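Local coordinates for alpha-1,2-mannosidase (Bacteroides thetaiotaomicron, PDB 2WW2), which hydrolyses alpha-mannosides with inversion of configuration, as a calcium-dependent member of glycoside hydrolase family 92 from a human gut symbiont, at residues E406-Q411 against W456-F461; V399-A404 against E463-Q468; V422-F427 against L449-A454; P340-T343 against V349-R352. One frame throughout, in Å; residues are numbered along the deposited sequence.

Contact 1: E406-Q411 against W456-F461; sequences EAMIHQ and WCIARF
Met408 sets its terminal methyl squarely on the ring of Phe461: CE is 3.6 Å from the ring centroid and only 9° off the normal, so all six ring carbons lie under it. The sulfur sits beside the methyl at a slant, Met408 SD being 3.6 Å from Phe461 CD2, which makes this a Met-aromatic contact as well as a CH-pi one. The thioether chain is extended beyond CG and crosses the phenylalanine side chain at about a right angle. Phe461 has CG anti to its own backbone N (chi1 -170°), and this swings the ring out toward Met408. One turn earlier in its helix, Ile458 points toward Met408: its CG1 is 3.9 Å from Met408 CB, while its CD1 reaches past to 3.7 Å from Met408 O. Ile409 adds a light touch. Replacing the ring by an alanine here would probably open a gap over the Met408 methyl and set the thioether free to turn. The two helices run nearly antiparallel, at 154°, with their local axes 10.7 Å apart, as neighbouring helices do in the alpha-helical toroid expected of this catalytic domain. Helix 383-393 packs against both helices: Val389 touches Met408, Val385 touches Ile458, and Trp392 stands edge-to-face with Phe461. Tyr474 of helix 468-475 packs on Ile409.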
loop_
_atom_site.group_PDB
_atom_site.type_symbol
_atom_site.label_atom_id
_atom_site.label_comp_id
_atom_site.label_asym_id
_atom_site.label_seq_id
_atom_site.Cartn_x
_atom_site.Cartn_y
_atom_site.Cartn_z
ATOM N N GLU A 406 11.629 34.857 32.120
ATOM C CA GLU A 406 13.013 35.018 31.674
ATOM C C GLU A 406 13.515 33.704 31.083
ATOM O O GLU A 406 14.132 33.685 30.013
ATOM C CB GLU A 406 13.885 35.444 32.854
ATOM C CG GLU A 406 15.381 35.334 32.638
ATOM C CD GLU A 406 16.158 35.420 33.959
ATOM O OE1 GLU A 406 16.169 36.504 34.565
ATOM O OE2 GLU A 406 16.757 34.406 34.387
ATOM N N ALA A 407 13.224 32.611 31.784
ATOM C CA ALA A 407 13.608 31.280 31.345
ATOM C C ALA A 407 12.961 30.926 30.002
ATOM O O ALA A 407 13.611 30.355 29.122
ATOM C CB ALA A 407 13.210 30.240 32.418
ATOM N N MET A 408 11.679 31.263 29.854
ATOM C CA MET A 408 10.928 30.971 28.628
ATOM C C MET A 408 11.521 31.713 27.444
ATOM O O MET A 408 11.755 31.133 26.386
ATOM C CB MET A 408 9.470 31.416 28.778
ATOM C CG MET A 408 8.628 30.540 29.688
ATOM S SD MET A 408 7.034 31.356 29.926
ATOM C CE MET A 408 6.456 30.408 31.339
ATOM N N ILE A 409 11.736 33.013 27.622
ATOM C CA ILE A 409 12.306 33.815 26.565
ATOM C C ILE A 409 13.701 33.303 26.185
ATOM O O ILE A 409 14.042 33.237 24.992
ATOM C CB ILE A 409 12.381 35.317 26.964
ATOM C CG1 ILE A 409 10.968 35.895 27.081
ATOM C CG2 ILE A 409 13.178 36.102 25.929
ATOM C CD1 ILE A 409 10.926 37.283 27.672
ATOM N N HIS A 410 14.518 32.964 27.183
ATOM C CA HIS A 410 15.881 32.488 26.908
ATOM C C HIS A 410 15.856 31.184 26.105
ATOM O O HIS A 410 16.659 30.966 25.195
ATOM C CB HIS A 410 16.675 32.311 28.207
ATOM C CG HIS A 410 17.993 31.630 28.021
ATOM N ND1 HIS A 410 19.123 32.286 27.572
ATOM C CD2 HIS A 410 18.360 30.344 28.221
ATOM C CE1 HIS A 410 20.127 31.428 27.502
ATOM N NE2 HIS A 410 19.686 30.242 27.890
ATOM N N GLN A 411 14.902 30.325 26.434
ATOM C CA GLN A 411 14.744 29.055 25.737
ATOM C C GLN A 411 14.491 29.274 24.231
ATOM O O GLN A 411 14.808 28.412 23.405
ATOM C CB GLN A 411 13.595 28.257 26.375
ATOM C CG GLN A 411 13.567 26.763 26.019
ATOM C CD GLN A 411 14.580 25.950 26.809
ATOM O OE1 GLN A 411 15.418 26.503 27.533
ATOM N NE2 GLN A 411 14.497 24.623 26.689
ATOM N N TRP A 456 3.183 31.155 21.066
ATOM C CA TRP A 456 1.819 31.466 21.518
ATOM C C TRP A 456 1.724 31.279 23.051
ATOM O O TRP A 456 1.169 32.134 23.757
ATOM C CB TRP A 456 0.783 30.618 20.752
ATOM C CG TRP A 456 -0.602 30.740 21.296
ATOM C CD1 TRP A 456 -1.558 31.655 20.936
ATOM C CD2 TRP A 456 -1.186 29.928 22.317
ATOM N NE1 TRP A 456 -2.707 31.459 21.677
ATOM C CE2 TRP A 456 -2.504 30.398 22.525
ATOM C CE3 TRP A 456 -0.729 28.835 23.060
ATOM C CZ2 TRP A 456 -3.363 29.823 23.458
ATOM C CZ3 TRP A 456 -1.584 28.260 23.985
ATOM C CH2 TRP A 456 -2.884 28.763 24.184
ATOM N N CYS A 457 2.286 30.192 23.587
ATOM C CA CYS A 457 2.243 29.994 25.057
ATOM C C CYS A 457 2.920 31.153 25.797
ATOM O O CYS A 457 2.419 31.626 26.817
ATOM C CB CYS A 457 2.938 28.696 25.482
ATOM S SG CYS A 457 2.083 27.219 24.982
ATOM N N ILE A 458 4.071 31.595 25.295
ATOM C CA ILE A 458 4.793 32.685 25.961
ATOM C C ILE A 458 4.000 33.982 25.884
ATOM O O ILE A 458 3.968 34.758 26.853
ATOM C CB ILE A 458 6.221 32.877 25.392
ATOM C CG1 ILE A 458 7.070 31.650 25.754
ATOM C CG2 ILE A 458 6.863 34.185 25.930
ATOM C CD1 ILE A 458 8.419 31.585 24.972
ATOM N N ALA A 459 3.345 34.213 24.747
ATOM C CA ALA A 459 2.512 35.415 24.616
ATOM C C ALA A 459 1.382 35.384 25.657
ATOM O O ALA A 459 1.084 36.390 26.317
ATOM C CB ALA A 459 1.933 35.521 23.215
ATOM N N ARG A 460 0.739 34.231 25.778
ATOM C CA ARG A 460 -0.352 34.080 26.732
ATOM C C ARG A 460 0.144 34.376 28.143
ATOM O O ARG A 460 -0.535 35.052 28.914
ATOM C CB ARG A 460 -0.894 32.651 26.668
ATOM C CG ARG A 460 -1.714 32.361 25.399
ATOM C CD ARG A 460 -3.172 32.697 25.685
ATOM N NE ARG A 460 -3.620 31.769 26.705
ATOM C CZ ARG A 460 -4.651 31.931 27.527
ATOM N NH1 ARG A 460 -5.414 33.036 27.482
ATOM N NH2 ARG A 460 -4.911 30.960 28.396
ATOM N N PHE A 461 1.306 33.811 28.481
ATOM C CA PHE A 461 1.911 33.970 29.798
ATOM C C PHE A 461 2.215 35.425 30.071
ATOM O O PHE A 461 1.793 35.958 31.110
ATOM C CB PHE A 461 3.175 33.096 29.942
ATOM C CG PHE A 461 3.718 33.029 31.348
ATOM C CD1 PHE A 461 3.075 32.271 32.327
ATOM C CD2 PHE A 461 4.889 33.704 31.688
ATOM C CE1 PHE A 461 3.580 32.209 33.620
ATOM C CE2 PHE A 461 5.398 33.638 32.967
ATOM C CZ PHE A 461 4.740 32.905 33.947
#

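Contact 2: V399-A404 against E463-Q468; sequences VDAEKA and ESLGKQ
This is a surface contact of one salt bridge, Glu402 with Lys467, and one apolar touch, Ala401 with Leu465, and it ties the first turn of helix 401-413 to the end of helix 444-465 and the turn that follows. Lys467 NZ reaches both carboxylate oxygens of Glu402 unequally. Lys467 NZ is 3.0 Å from Glu402 OE2, above the carboxylate plane and 36° out of it; its bond to Glu402 OE1 is weak, at 3.2 Å. The lysine runs extended out to CE, and Lys467 CE lies 3.3 Å from Glu402 OE1; the last torsion (chi4 -60°) then turns NZ onto the carboxylate. Beside the ion pair, Ala401 CB nestles against the fork of Leu465, 3.7 Å from CD2 and 3.9 Å from CD1 of that leucine. Both helix ends are finished by standard motifs. Asp400 is the N-cap of helix 401-413, its OD2 accepting from Lys403 N at 2.9 Å, whereas Gly466, with positive phi, ends helix 444-465 in a Schellman motif. Glu402 therefore lies in the first turn of helix 401-413, where a negative charge probably suits the helix dipole. Lys467 is the centre of an inverse gamma turn and holds the N-cap position of helix 468-475. On the inner side Trp392 of helix 383-393 touches Ala401 and Ser464, while helix 347-364 meets Val399 and Lys403.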
loop_
_atom_site.group_PDB
_atom_site.type_symbol
_atom_site.label_atom_id
_atom_site.label_comp_id
_atom_site.label_asym_id
_atom_site.label_seq_id
_atom_site.Cartn_x
_atom_site.Cartn_y
_atom_site.Cartn_z
ATOM N N VAL A 399 6.022 28.764 40.667
ATOM C CA VAL A 399 7.233 29.439 40.221
ATOM C C VAL A 399 7.056 30.959 40.288
ATOM O O VAL A 399 5.931 31.472 40.300
ATOM C CB VAL A 399 7.605 29.019 38.789
ATOM C CG1 VAL A 399 7.839 27.494 38.721
ATOM C CG2 VAL A 399 6.495 29.428 37.803
ATOM N N ASP A 400 8.171 31.672 40.335
ATOM C CA ASP A 400 8.148 33.115 40.259
ATOM C C ASP A 400 7.880 33.551 38.811
ATOM O O ASP A 400 8.574 33.124 37.889
ATOM C CB ASP A 400 9.487 33.669 40.717
ATOM C CG ASP A 400 9.569 35.162 40.551
ATOM O OD1 ASP A 400 8.997 35.879 41.399
ATOM O OD2 ASP A 400 10.178 35.623 39.567
ATOM N N ALA A 401 6.877 34.403 38.623
ATOM C CA ALA A 401 6.452 34.818 37.293
ATOM C C ALA A 401 7.591 35.394 36.455
ATOM O O ALA A 401 7.753 35.041 35.286
ATOM C CB ALA A 401 5.305 35.846 37.394
ATOM N N GLU A 402 8.358 36.308 37.043
ATOM C CA GLU A 402 9.413 36.992 36.291
ATOM C C GLU A 402 10.544 36.054 35.918
ATOM O O GLU A 402 11.092 36.146 34.819
ATOM C CB GLU A 402 9.973 38.174 37.089
ATOM C CG GLU A 402 8.955 39.253 37.361
ATOM C CD GLU A 402 8.957 40.316 36.302
ATOM O OE1 GLU A 402 9.500 40.056 35.200
ATOM O OE2 GLU A 402 8.439 41.424 36.582
ATOM N N LYS A 403 10.914 35.179 36.847
ATOM C CA LYS A 403 11.964 34.192 36.592
ATOM C C LYS A 403 11.492 33.212 35.517
ATOM O O LYS A 403 12.255 32.850 34.607
ATOM C CB LYS A 403 12.329 33.445 37.884
ATOM C CG LYS A 403 13.188 32.191 37.679
ATOM C CD LYS A 403 14.600 32.524 37.161
ATOM C CE LYS A 403 15.560 32.835 38.290
ATOM N NZ LYS A 403 16.760 33.577 37.784
ATOM N N ALA A 404 10.235 32.777 35.613
ATOM C CA ALA A 404 9.702 31.856 34.600
ATOM C C ALA A 404 9.692 32.520 33.221
ATOM O O ALA A 404 10.091 31.909 32.235
ATOM C CB ALA A 404 8.298 31.353 34.977
ATOM N N GLU A 463 0.992 38.048 28.659
ATOM C CA GLU A 463 -0.246 38.841 28.709
ATOM C C GLU A 463 -0.894 38.748 30.091
ATOM O O GLU A 463 -1.366 39.754 30.637
ATOM C CB GLU A 463 -1.233 38.387 27.618
ATOM C CG GLU A 463 -2.413 39.329 27.479
ATOM C CD GLU A 463 -3.226 39.082 26.224
ATOM O OE1 GLU A 463 -3.625 37.928 26.005
ATOM O OE2 GLU A 463 -3.456 40.062 25.473
ATOM N N SER A 464 -0.904 37.546 30.662
ATOM C CA SER A 464 -1.504 37.327 31.982
ATOM C C SER A 464 -0.742 38.033 33.113
ATOM O O SER A 464 -1.294 38.234 34.193
ATOM C CB SER A 464 -1.678 35.829 32.285
ATOM O OG SER A 464 -0.473 35.269 32.787
ATOM N N LEU A 465 0.510 38.431 32.866
ATOM C CA LEU A 465 1.284 39.191 33.861
ATOM C C LEU A 465 1.107 40.695 33.685
ATOM O O LEU A 465 1.594 41.488 34.505
ATOM C CB LEU A 465 2.780 38.856 33.771
ATOM C CG LEU A 465 3.210 37.388 33.832
ATOM C CD1 LEU A 465 4.746 37.289 33.856
ATOM C CD2 LEU A 465 2.603 36.688 35.043
ATOM N N GLY A 466 0.421 41.094 32.616
ATOM C CA GLY A 466 0.254 42.509 32.298
ATOM C C GLY A 466 1.408 43.030 31.457
ATOM O O GLY A 466 1.542 44.248 31.249
ATOM N N LYS A 467 2.272 42.132 30.986
ATOM C CA LYS A 467 3.383 42.559 30.126
ATOM C C LYS A 467 2.990 42.549 28.643
ATOM O O LYS A 467 3.443 41.708 27.861
ATOM C CB LYS A 467 4.631 41.715 30.381
ATOM C CG LYS A 467 5.125 41.779 31.829
ATOM C CD LYS A 467 6.159 40.683 32.085
ATOM C CE LYS A 467 6.669 40.699 33.530
ATOM N NZ LYS A 467 7.327 42.000 33.866
ATOM N N GLN A 468 2.153 43.511 28.263
ATOM C CA GLN A 468 1.525 43.521 26.947
ATOM C C GLN A 468 2.490 43.689 25.771
ATOM O O GLN A 468 2.269 43.114 24.704
ATOM C CB GLN A 468 0.439 44.604 26.881
ATOM C CG GLN A 468 -0.524 44.407 25.721
ATOM C CD GLN A 468 -1.303 43.121 25.853
ATOM O OE1 GLN A 468 -1.924 42.870 26.888
ATOM N NE2 GLN A 468 -1.262 42.279 24.815
#

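Contact 3: V422-F427 against L449-A454; sequences VGRDGF and LEYAYA
Arg424 and Asp425, the two residues that meet Tyr451, open a type II beta turn running to Phe427, with Gly426 at its third position in the positive-phi conformation such a turn favours. The arginine lies along the tyrosine and the two side chains slide past each other in opposite directions. Arg424 CG sits over the ring, 3.6 Å from its centroid, and a bend further out (chi3 -79°) lays the guanidinium flat on Tyr451, the planes 7° apart and the centres separated by 4.4 Å. The stack is offset, with Arg424 CZ 3.6 Å from Tyr451 CB, so the charged group rests over the base of the side chain. Ala454 CB closes on the guanidinium edge, 3.8 Å from NH2 of Arg424. At the other end of the ring, Tyr451 OH donates to Asp425 O at 2.7 Å, in the carbonyl plane and on a lone pair, the C=O...donor angle being 127°. That bond and the stack together fix the rotation of the ring. Replacing Tyr451 by a leucine would probably leave the Asp425 carbonyl without this donor and the arginine without its flat support. The charged ends are anchored nearby: Arg424 NH2 forms a salt bridge with Asp455, and Asp425 pairs with Lys447 and Arg415. The loop is thus fastened to helix 444-465 at several points, while Tyr430 of helix 427-433 makes a cation-pi contact with Arg424.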
loop_
_atom_site.group_PDB
_atom_site.type_symbol
_atom_site.label_atom_id
_atom_site.label_comp_id
_atom_site.label_asym_id
_atom_site.label_seq_id
_atom_site.Cartn_x
_atom_site.Cartn_y
_atom_site.Cartn_z
ATOM N N VAL A 422 18.186 21.398 23.181
ATOM C CA VAL A 422 18.175 22.211 24.406
ATOM C C VAL A 422 18.219 23.688 24.026
ATOM O O VAL A 422 19.219 24.172 23.483
ATOM C CB VAL A 422 19.355 21.885 25.368
ATOM C CG1 VAL A 422 19.297 22.768 26.616
ATOM C CG2 VAL A 422 19.353 20.387 25.756
ATOM N N GLY A 423 17.150 24.412 24.341
ATOM C CA GLY A 423 16.963 25.751 23.787
ATOM C C GLY A 423 16.255 25.616 22.438
ATOM O O GLY A 423 15.473 24.688 22.240
ATOM N N ARG A 424 16.552 26.516 21.500
ATOM C CA ARG A 424 15.817 26.566 20.245
ATOM C C ARG A 424 16.728 26.456 19.024
ATOM O O ARG A 424 17.306 27.440 18.566
ATOM C CB ARG A 424 14.986 27.857 20.149
ATOM C CG ARG A 424 14.144 27.953 18.860
ATOM C CD ARG A 424 13.179 29.157 18.902
ATOM N NE ARG A 424 12.000 28.846 19.709
ATOM C CZ ARG A 424 10.826 29.477 19.611
ATOM N NH1 ARG A 424 10.664 30.490 18.756
ATOM N NH2 ARG A 424 9.813 29.097 20.376
ATOM N N ASP A 425 16.841 25.250 18.487
ATOM C CA ASP A 425 17.650 25.054 17.291
ATOM C C ASP A 425 17.065 25.884 16.139
ATOM O O ASP A 425 15.863 25.804 15.841
ATOM C CB ASP A 425 17.666 23.567 16.923
ATOM C CG ASP A 425 18.756 23.227 15.922
ATOM O OD1 ASP A 425 19.775 23.957 15.876
ATOM O OD2 ASP A 425 18.597 22.226 15.190
ATOM N N GLY A 426 17.914 26.678 15.502
ATOM C CA GLY A 426 17.480 27.513 14.385
ATOM C C GLY A 426 16.822 28.833 14.759
ATOM O O GLY A 426 16.151 29.436 13.930
ATOM N N PHE A 427 17.015 29.304 15.990
ATOM C CA PHE A 427 16.245 30.472 16.442
ATOM C C PHE A 427 16.592 31.721 15.643
ATOM O O PHE A 427 15.737 32.576 15.412
ATOM C CB PHE A 427 16.387 30.719 17.956
ATOM C CG PHE A 427 17.722 31.225 18.362
ATOM C CD1 PHE A 427 17.972 32.587 18.402
ATOM C CD2 PHE A 427 18.738 30.345 18.694
ATOM C CE1 PHE A 427 19.207 33.059 18.774
ATOM C CE2 PHE A 427 19.972 30.809 19.071
ATOM C CZ PHE A 427 20.209 32.175 19.111
ATOM N N LEU A 449 6.727 24.570 13.402
ATOM C CA LEU A 449 5.381 24.366 13.933
ATOM C C LEU A 449 5.358 24.252 15.467
ATOM O O LEU A 449 4.482 24.821 16.135
ATOM C CB LEU A 449 4.707 23.157 13.248
ATOM C CG LEU A 449 4.483 23.341 11.735
ATOM C CD1 LEU A 449 4.259 21.999 10.999
ATOM C CD2 LEU A 449 3.330 24.314 11.422
ATOM N N GLU A 450 6.319 23.539 16.035
ATOM C CA GLU A 450 6.423 23.461 17.493
ATOM C C GLU A 450 6.734 24.847 18.086
ATOM O O GLU A 450 6.217 25.216 19.143
ATOM C CB GLU A 450 7.528 22.465 17.893
ATOM C CG GLU A 450 7.271 21.004 17.468
ATOM C CD GLU A 450 6.335 20.250 18.413
ATOM O OE1 GLU A 450 6.133 20.737 19.546
ATOM O OE2 GLU A 450 5.791 19.163 18.029
ATOM N N TYR A 451 7.570 25.613 17.404
ATOM C CA TYR A 451 7.966 26.926 17.921
ATOM C C TYR A 451 6.829 27.960 17.887
ATOM O O TYR A 451 6.721 28.793 18.798
ATOM C CB TYR A 451 9.148 27.498 17.141
ATOM C CG TYR A 451 10.427 26.677 17.165
ATOM C CD1 TYR A 451 10.613 25.639 18.080
ATOM C CD2 TYR A 451 11.444 26.952 16.265
ATOM C CE1 TYR A 451 11.795 24.894 18.076
ATOM C CE2 TYR A 451 12.632 26.225 16.261
ATOM C CZ TYR A 451 12.793 25.195 17.166
ATOM O OH TYR A 451 13.958 24.467 17.163
ATOM N N ALA A 452 6.016 27.942 16.835
ATOM C CA ALA A 452 4.881 28.875 16.752
ATOM C C ALA A 452 3.931 28.644 17.943
ATOM O O ALA A 452 3.383 29.582 18.526
ATOM C CB ALA A 452 4.145 28.704 15.425
ATOM N N TYR A 453 3.758 27.381 18.311
ATOM C CA TYR A 453 2.958 27.024 19.487
ATOM C C TYR A 453 3.594 27.504 20.804
ATOM O O TYR A 453 2.908 28.079 21.680
ATOM C CB TYR A 453 2.747 25.502 19.534
ATOM C CG TYR A 453 2.186 25.025 20.873
ATOM C CD1 TYR A 453 0.908 25.379 21.280
ATOM C CD2 TYR A 453 2.955 24.222 21.729
ATOM C CE1 TYR A 453 0.396 24.940 22.503
ATOM C CE2 TYR A 453 2.458 23.792 22.944
ATOM C CZ TYR A 453 1.180 24.144 23.321
ATOM O OH TYR A 453 0.692 23.732 24.529
ATOM N N ALA A 454 4.891 27.263 20.964
ATOM C CA ALA A 454 5.565 27.683 22.187
ATOM C C ALA A 454 5.524 29.207 22.286
ATOM O O ALA A 454 5.378 29.766 23.370
ATOM C CB ALA A 454 7.030 27.191 22.207
#

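Contact 4: P340-T343 against V349-R352; sequences PLFT and VSER
Thr343, whose methyl rests against Ser350, has a hydroxyl with two partners: OG1 donates to Pro340 O at 2.7 Å, one turn back in the same helix, and is also hydrogen-bonded to Lys394 NZ. Its chi1 of 64° puts OG1 between the backbone N and the carbonyl carbon, over the preceding turn, and leaves CG2 turned to the neighbouring helix. Thr343 CG2 lies 3.7 Å from Ser350 OG. That serine oxygen, anti to its own carbonyl carbon (chi1 -52°), pushes toward the backbone of the other helix, and Ser350 OG stops 3.2 Å from Phe342 CB. Thr343 N is 3.3 Å from Ser350 OG, but at an angle too poor for a hydrogen bond. Val349 comes up beside Ser350, its CG1 a loose 4.4 Å from Phe342 CD2, and approaches the ring obliquely. A side chain as small as serine is consistent with the close passage: the CA atoms of Thr343 and Ser350 are 5.8 Å apart where helix 338-345 turns, almost at once, into helix 347-364. Trp36 touches Val349 and stands edge-to-face with the Phe342 ring; His339 meets that ring edge-to-face as well. Across the two segments the chemistry is therefore van der Waals packing around a buried hydroxyl, while the firm polar bonds of Thr343 run within its own helix and out to Lys394.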
loop_
_atom_site.group_PDB
_atom_site.type_symbol
_atom_site.label_atom_id
_atom_site.label_comp_id
_atom_site.label_asym_id
_atom_site.label_seq_id
_atom_site.Cartn_x
_atom_site.Cartn_y
_atom_site.Cartn_z
ATOM N N PRO A 340 -1.079 17.699 31.288
ATOM C CA PRO A 340 -2.430 18.221 31.518
ATOM C C PRO A 340 -3.259 17.332 32.433
ATOM O O PRO A 340 -4.029 17.847 33.247
ATOM C CB PRO A 340 -3.027 18.271 30.121
ATOM C CG PRO A 340 -1.782 18.622 29.235
ATOM C CD PRO A 340 -0.671 17.790 29.871
ATOM N N LEU A 341 -3.129 16.008 32.313
ATOM C CA LEU A 341 -3.835 15.147 33.259
ATOM C C LEU A 341 -3.378 15.458 34.692
ATOM O O LEU A 341 -4.204 15.520 35.611
ATOM C CB LEU A 341 -3.635 13.648 32.934
ATOM C CG LEU A 341 -4.530 12.696 33.749
ATOM C CD1 LEU A 341 -5.994 12.839 33.352
ATOM C CD2 LEU A 341 -4.102 11.191 33.642
ATOM N N PHE A 342 -2.072 15.640 34.902
ATOM C CA PHE A 342 -1.595 16.003 36.237
ATOM C C PHE A 342 -2.224 17.321 36.710
ATOM O O PHE A 342 -2.680 17.419 37.848
ATOM C CB PHE A 342 -0.043 16.109 36.323
ATOM C CG PHE A 342 0.695 14.844 35.941
ATOM C CD1 PHE A 342 0.104 13.580 36.094
ATOM C CD2 PHE A 342 1.996 14.915 35.440
ATOM C CE1 PHE A 342 0.807 12.410 35.735
ATOM C CE2 PHE A 342 2.692 13.756 35.069
ATOM C CZ PHE A 342 2.092 12.499 35.216
ATOM N N THR A 343 -2.267 18.333 35.852
ATOM C CA THR A 343 -2.795 19.627 36.308
ATOM C C THR A 343 -4.224 19.491 36.792
ATOM O O THR A 343 -4.676 20.295 37.600
ATOM C CB THR A 343 -2.767 20.733 35.198
ATOM O OG1 THR A 343 -3.626 20.346 34.123
ATOM C CG2 THR A 343 -1.336 20.953 34.671
ATOM N N VAL A 349 1.426 17.279 41.955
ATOM C CA VAL A 349 2.589 16.863 41.174
ATOM C C VAL A 349 3.067 17.994 40.260
ATOM O O VAL A 349 4.258 18.330 40.254
ATOM C CB VAL A 349 2.311 15.585 40.382
ATOM C CG1 VAL A 349 3.567 15.179 39.571
ATOM C CG2 VAL A 349 1.914 14.472 41.370
ATOM N N SER A 350 2.135 18.625 39.543
ATOM C CA SER A 350 2.500 19.737 38.652
ATOM C C SER A 350 3.120 20.891 39.436
ATOM O O SER A 350 3.995 21.604 38.921
ATOM C CB SER A 350 1.279 20.232 37.870
ATOM O OG SER A 350 0.626 19.151 37.213
ATOM N N GLU A 351 2.655 21.101 40.667
ATOM C CA GLU A 351 3.248 22.149 41.517
ATOM C C GLU A 351 4.762 21.939 41.667
ATOM O O GLU A 351 5.534 22.904 41.631
ATOM C CB GLU A 351 2.587 22.206 42.909
ATOM C CG GLU A 351 1.172 22.792 42.900
ATOM C CD GLU A 351 0.474 22.724 44.250
ATOM O OE1 GLU A 351 0.979 22.068 45.182
ATOM O OE2 GLU A 351 -0.595 23.338 44.378
ATOM N N ARG A 352 5.179 20.690 41.871
ATOM C CA ARG A 352 6.599 20.376 42.073
ATOM C C ARG A 352 7.359 20.258 40.739
ATOM O O ARG A 352 8.535 20.662 40.640
ATOM C CB ARG A 352 6.759 19.087 42.895
ATOM C CG ARG A 352 6.096 19.151 44.276
ATOM C CD ARG A 352 6.405 17.914 45.117
ATOM N NE ARG A 352 5.767 16.712 44.587
ATOM C CZ ARG A 352 4.675 16.156 45.111
ATOM N NH1 ARG A 352 4.094 16.709 46.169
ATOM N NH2 ARG A 352 4.155 15.058 44.573
#

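Overall arrangement
All four contacts fall within the catalytic region. Contact 4 comes first along the chain, joining the consecutive helices 338-345 and 347-364; the other three are nested, contact 3 inside contact 1 inside contact 2. Those three share helix 444-465, and contacts 1 and 2 also helix 401-413. Their centres follow helix 444-465, about 9 Å from contact 2 to contact 1 and about 11 Å on to contact 3, with Phe461 meeting Ala401 and Ala404, and Gln411 meeting Arg424. Contacts 2 and 1 join the helices at a surface end and a buried middle, and contact 3 fastens the following loop to the long helix. Contact 4 lies apart, about 19 Å centre to centre from contacts 1 and 2.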